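Local coordinates for protein transglutaminase elicitor (Phytophthora sojae, PDB 3TW5) that probably catalyses acyl-transfer cross-linking of glutamine to lysine side chains in proteins, and probably acts as a pathogen-associated elicitor of plant innate immunity, at residues Ser218-Asn232 / Ser325-Lys337. The protein carries 1 engineered substitution. Sequence-based numbering, arbitrary orientation.
Sequences STFVADVTAGAEVWN and SDDDHPDFLWLPK
Val221 and Trp334 form an antiparallel hydrogen-bonded pair: Val221 N gives to Trp334 O at 2.7 Å and Trp334 N returns to Val221 O at 3.0 Å. Ala222 and Leu333 follow as a non-hydrogen-bonded pair. Beyond them the ladder frays: the bonds from Asp223 N to Phe332 O and from Asp331 N to Asp223 O are both weak. On the face carrying Val221 and Trp334, the two side chains lie side by side and point the same way, and Val221 CB sits over the five-membered ring, 3.7 Å from its centroid. With its CG between backbone N and carbonyl carbon (chi1 61°), Trp334 lays a face of its indole over Val221 CB and brings NE1 to Asn232 OD1 at 3.0 Å; the amide oxygen lies in the ring plane, while the amide itself is turned 70° from it. Phe332 repeats the theme two residues along, taking Asp223 CB on a ring face, with Val230 CG1 at its edge, 3.7 Å from CZ. Phe174 meets both aromatic rings. Asp223 OD1 accepts Thr225 N and Trp231 N from opposite faces of the carboxylate, the former closing an Asx turn, so one oxygen ties the two arms of the turn together. The carboxylates of Asp223 and Asp331 lie side by side, their planes 58° apart. On the other face of the sheet, Leu333 CD2 rests over the Phe220 ring, 3.9 Å from the centroid. Strand 221-223 also pairs with strand 232-246, and strand 333-336 with 172-175, which makes this contact an inner antiparallel ladder of the branched sheet; the loop 224-231 connects strands 221-223 and 232-246 as a beta hairpin, with the Asx turn of Asp223 at its start.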
# COMPACT_ATOMS: atom_id res chain seq x y z
N SER A 218 10.65 2.16 -11.04
CA SER A 218 9.69 1.27 -10.39
C SER A 218 9.21 1.85 -9.05
O SER A 218 9.63 2.94 -8.66
CB SER A 218 10.32 -0.11 -10.20
OG SER A 218 9.43 -1.02 -9.58
N THR A 219 8.32 1.14 -8.37
CA THR A 219 7.84 1.53 -7.04
C THR A 219 7.49 0.33 -6.16
O THR A 219 7.62 -0.82 -6.59
CB THR A 219 6.67 2.54 -7.13
OG1 THR A 219 6.37 3.05 -5.82
CG2 THR A 219 5.42 1.90 -7.73
N PHE A 220 7.07 0.59 -4.92
CA PHE A 220 6.75 -0.46 -3.96
C PHE A 220 5.57 -0.11 -3.05
O PHE A 220 4.96 0.95 -3.19
CB PHE A 220 7.99 -0.81 -3.11
CG PHE A 220 8.63 0.37 -2.44
CD1 PHE A 220 8.14 0.86 -1.23
CD2 PHE A 220 9.75 0.98 -3.01
CE1 PHE A 220 8.75 1.95 -0.61
CE2 PHE A 220 10.36 2.06 -2.39
CZ PHE A 220 9.85 2.55 -1.19
N VAL A 221 5.26 -1.02 -2.12
CA VAL A 221 4.21 -0.83 -1.13
C VAL A 221 4.85 -0.73 0.25
O VAL A 221 5.74 -1.52 0.58
CB VAL A 221 3.19 -1.99 -1.16
CG1 VAL A 221 2.05 -1.74 -0.18
CG2 VAL A 221 2.63 -2.20 -2.55
N ALA A 222 4.39 0.22 1.05
CA ALA A 222 4.96 0.47 2.38
C ALA A 222 3.91 0.50 3.48
O ALA A 222 2.77 0.90 3.25
CB ALA A 222 5.74 1.78 2.37
N ASP A 223 4.30 0.06 4.67
CA ASP A 223 3.50 0.26 5.88
C ASP A 223 3.95 1.56 6.51
O ASP A 223 5.08 1.66 6.98
CB ASP A 223 3.67 -0.89 6.87
CG ASP A 223 2.84 -0.70 8.15
OD1 ASP A 223 1.98 0.20 8.20
OD2 ASP A 223 3.07 -1.46 9.12
N VAL A 224 3.07 2.55 6.52
CA VAL A 224 3.44 3.90 6.92
C VAL A 224 2.95 4.30 8.32
O VAL A 224 3.20 5.42 8.77
CB VAL A 224 2.97 4.95 5.89
CG1 VAL A 224 3.73 4.77 4.58
CG2 VAL A 224 1.46 4.86 5.66
N THR A 225 2.28 3.38 9.01
CA THR A 225 1.77 3.66 10.36
C THR A 225 2.81 3.41 11.46
O THR A 225 2.94 4.23 12.37
CB THR A 225 0.48 2.86 10.69
OG1 THR A 225 0.64 1.49 10.30
CG2 THR A 225 -0.71 3.47 9.97
N ALA A 226 3.52 2.29 11.36
CA ALA A 226 4.47 1.83 12.40
C ALA A 226 3.82 1.61 13.77
O ALA A 226 4.50 1.36 14.76
CB ALA A 226 5.68 2.78 12.51
N GLY A 227 2.49 1.72 13.81
CA GLY A 227 1.70 1.45 15.01
C GLY A 227 1.31 -0.01 15.10
O GLY A 227 1.99 -0.89 14.55
N ALA A 228 0.20 -0.28 15.80
CA ALA A 228 -0.29 -1.64 15.99
C ALA A 228 -0.82 -2.23 14.68
O ALA A 228 -0.35 -3.27 14.22
CB ALA A 228 -1.37 -1.68 17.08
N GLU A 229 -1.78 -1.53 14.07
CA GLU A 229 -2.43 -1.98 12.85
C GLU A 229 -1.53 -1.84 11.61
O GLU A 229 -0.67 -0.97 11.54
CB GLU A 229 -3.75 -1.23 12.64
CG GLU A 229 -3.64 0.29 12.70
CD GLU A 229 -4.97 0.96 12.98
OE1 GLU A 229 -5.42 1.76 12.14
OE2 GLU A 229 -5.56 0.68 14.04
N VAL A 230 -1.77 -2.73 10.65
CA VAL A 230 -1.01 -2.77 9.40
C VAL A 230 -1.74 -1.96 8.32
O VAL A 230 -2.92 -2.19 8.05
CB VAL A 230 -0.81 -4.24 8.92
CG1 VAL A 230 -0.07 -4.30 7.58
CG2 VAL A 230 -0.05 -5.06 9.98
N TRP A 231 -1.03 -0.99 7.73
CA TRP A 231 -1.57 -0.20 6.63
C TRP A 231 -0.67 -0.28 5.41
O TRP A 231 0.54 -0.10 5.51
CB TRP A 231 -1.74 1.27 7.04
CG TRP A 231 -3.08 1.57 7.64
CD1 TRP A 231 -3.33 1.96 8.93
CD2 TRP A 231 -4.36 1.49 6.99
NE1 TRP A 231 -4.69 2.14 9.12
CE2 TRP A 231 -5.34 1.86 7.94
CE3 TRP A 231 -4.77 1.15 5.69
CZ2 TRP A 231 -6.70 1.89 7.64
CZ3 TRP A 231 -6.12 1.18 5.39
CH2 TRP A 231 -7.07 1.55 6.36
N ASN A 232 -1.27 -0.57 4.26
CA ASN A 232 -0.53 -0.64 3.00
C ASN A 232 -0.89 0.51 2.07
O ASN A 232 -2.07 0.77 1.84
CB ASN A 232 -0.77 -1.97 2.30
CG ASN A 232 -0.16 -3.14 3.04
OD1 ASN A 232 0.93 -3.60 2.70
ND2 ASN A 232 -0.85 -3.63 4.06
N SER A 325 11.81 9.89 14.17
CA SER A 325 11.61 8.86 13.14
C SER A 325 12.09 7.52 13.70
O SER A 325 12.12 6.51 12.99
CB SER A 325 12.35 9.21 11.85
OG SER A 325 11.60 10.11 11.05
N ASP A 326 12.47 7.54 14.98
CA ASP A 326 12.85 6.36 15.75
C ASP A 326 11.65 5.43 15.95
O ASP A 326 11.79 4.20 15.87
CB ASP A 326 13.41 6.81 17.11
CG ASP A 326 14.08 5.68 17.87
OD1 ASP A 326 15.03 5.05 17.32
OD2 ASP A 326 13.68 5.43 19.03
N ASP A 327 10.48 6.01 16.21
CA ASP A 327 9.24 5.25 16.37
C ASP A 327 8.38 5.31 15.11
O ASP A 327 7.59 4.40 14.84
CB ASP A 327 8.42 5.78 17.56
CG ASP A 327 9.13 5.59 18.90
OD1 ASP A 327 9.98 4.67 19.01
OD2 ASP A 327 8.84 6.35 19.84
N ASP A 328 8.55 6.38 14.34
CA ASP A 328 7.69 6.66 13.19
C ASP A 328 8.41 6.46 11.85
O ASP A 328 8.79 7.43 11.18
CB ASP A 328 7.12 8.08 13.30
CG ASP A 328 6.03 8.36 12.28
OD1 ASP A 328 5.44 7.40 11.74
OD2 ASP A 328 5.77 9.56 12.03
N HIS A 329 8.58 5.20 11.48
CA HIS A 329 9.21 4.83 10.22
C HIS A 329 8.58 3.54 9.67
O HIS A 329 8.10 2.71 10.45
CB HIS A 329 10.73 4.67 10.40
CG HIS A 329 11.13 3.54 11.29
ND1 HIS A 329 11.40 2.27 10.81
CD2 HIS A 329 11.32 3.48 12.63
CE1 HIS A 329 11.73 1.48 11.81
NE2 HIS A 329 11.69 2.19 12.93
N PRO A 330 8.58 3.36 8.33
CA PRO A 330 7.95 2.20 7.71
C PRO A 330 8.45 0.86 8.25
O PRO A 330 9.66 0.68 8.43
CB PRO A 330 8.34 2.34 6.23
CG PRO A 330 8.54 3.79 6.04
CD PRO A 330 9.16 4.27 7.32
N ASP A 331 7.52 -0.05 8.52
CA ASP A 331 7.85 -1.37 9.05
C ASP A 331 8.45 -2.29 7.99
O ASP A 331 9.39 -3.04 8.28
CB ASP A 331 6.62 -2.03 9.70
CG ASP A 331 6.40 -1.58 11.14
OD1 ASP A 331 7.40 -1.39 11.88
OD2 ASP A 331 5.23 -1.44 11.55
N PHE A 332 7.90 -2.24 6.78
CA PHE A 332 8.35 -3.09 5.68
C PHE A 332 8.10 -2.47 4.31
O PHE A 332 7.29 -1.56 4.16
CB PHE A 332 7.70 -4.48 5.76
CG PHE A 332 6.21 -4.45 5.97
CD1 PHE A 332 5.34 -4.15 4.93
CD2 PHE A 332 5.68 -4.74 7.23
CE1 PHE A 332 3.96 -4.13 5.13
CE2 PHE A 332 4.30 -4.73 7.44
CZ PHE A 332 3.44 -4.42 6.38
N LEU A 333 8.84 -2.96 3.31
CA LEU A 333 8.68 -2.57 1.91
C LEU A 333 8.51 -3.83 1.07
O LEU A 333 9.27 -4.79 1.23
CB LEU A 333 9.93 -1.82 1.42
CG LEU A 333 10.15 -0.32 1.61
CD1 LEU A 333 10.04 0.15 3.05
CD2 LEU A 333 11.51 0.07 1.03
N TRP A 334 7.52 -3.84 0.19
CA TRP A 334 7.35 -4.96 -0.73
C TRP A 334 6.88 -4.57 -2.12
O TRP A 334 6.18 -3.58 -2.29
CB TRP A 334 6.44 -6.04 -0.13
CG TRP A 334 5.05 -5.61 0.20
CD1 TRP A 334 4.64 -4.96 1.33
CD2 TRP A 334 3.87 -5.81 -0.59
NE1 TRP A 334 3.28 -4.75 1.29
CE2 TRP A 334 2.79 -5.26 0.12
CE3 TRP A 334 3.63 -6.41 -1.84
CZ2 TRP A 334 1.48 -5.28 -0.37
CZ3 TRP A 334 2.33 -6.44 -2.33
CH2 TRP A 334 1.27 -5.87 -1.59
N LEU A 335 7.29 -5.37 -3.11
CA LEU A 335 6.89 -5.16 -4.50
C LEU A 335 6.12 -6.37 -5.02
O LEU A 335 6.52 -7.51 -4.76
CB LEU A 335 8.11 -4.93 -5.40
CG LEU A 335 9.18 -3.91 -5.04
CD1 LEU A 335 10.24 -4.53 -4.15
CD2 LEU A 335 9.81 -3.36 -6.30
N PRO A 336 5.02 -6.14 -5.75
CA PRO A 336 4.38 -7.24 -6.46
C PRO A 336 5.17 -7.58 -7.73
O PRO A 336 5.43 -6.70 -8.55
CB PRO A 336 3.00 -6.69 -6.80
CG PRO A 336 3.18 -5.22 -6.85
CD PRO A 336 4.25 -4.89 -5.86
N LYS A 337 5.57 -8.84 -7.87
CA LYS A 337 6.38 -9.29 -9.00
C LYS A 337 5.67 -9.12 -10.34
O LYS A 337 6.26 -8.65 -11.32
CB LYS A 337 6.80 -10.75 -8.84
CG LYS A 337 7.94 -10.99 -7.85
CD LYS A 337 8.47 -12.41 -8.02
CE LYS A 337 9.55 -12.73 -6.99
NZ LYS A 337 10.15 -14.08 -7.23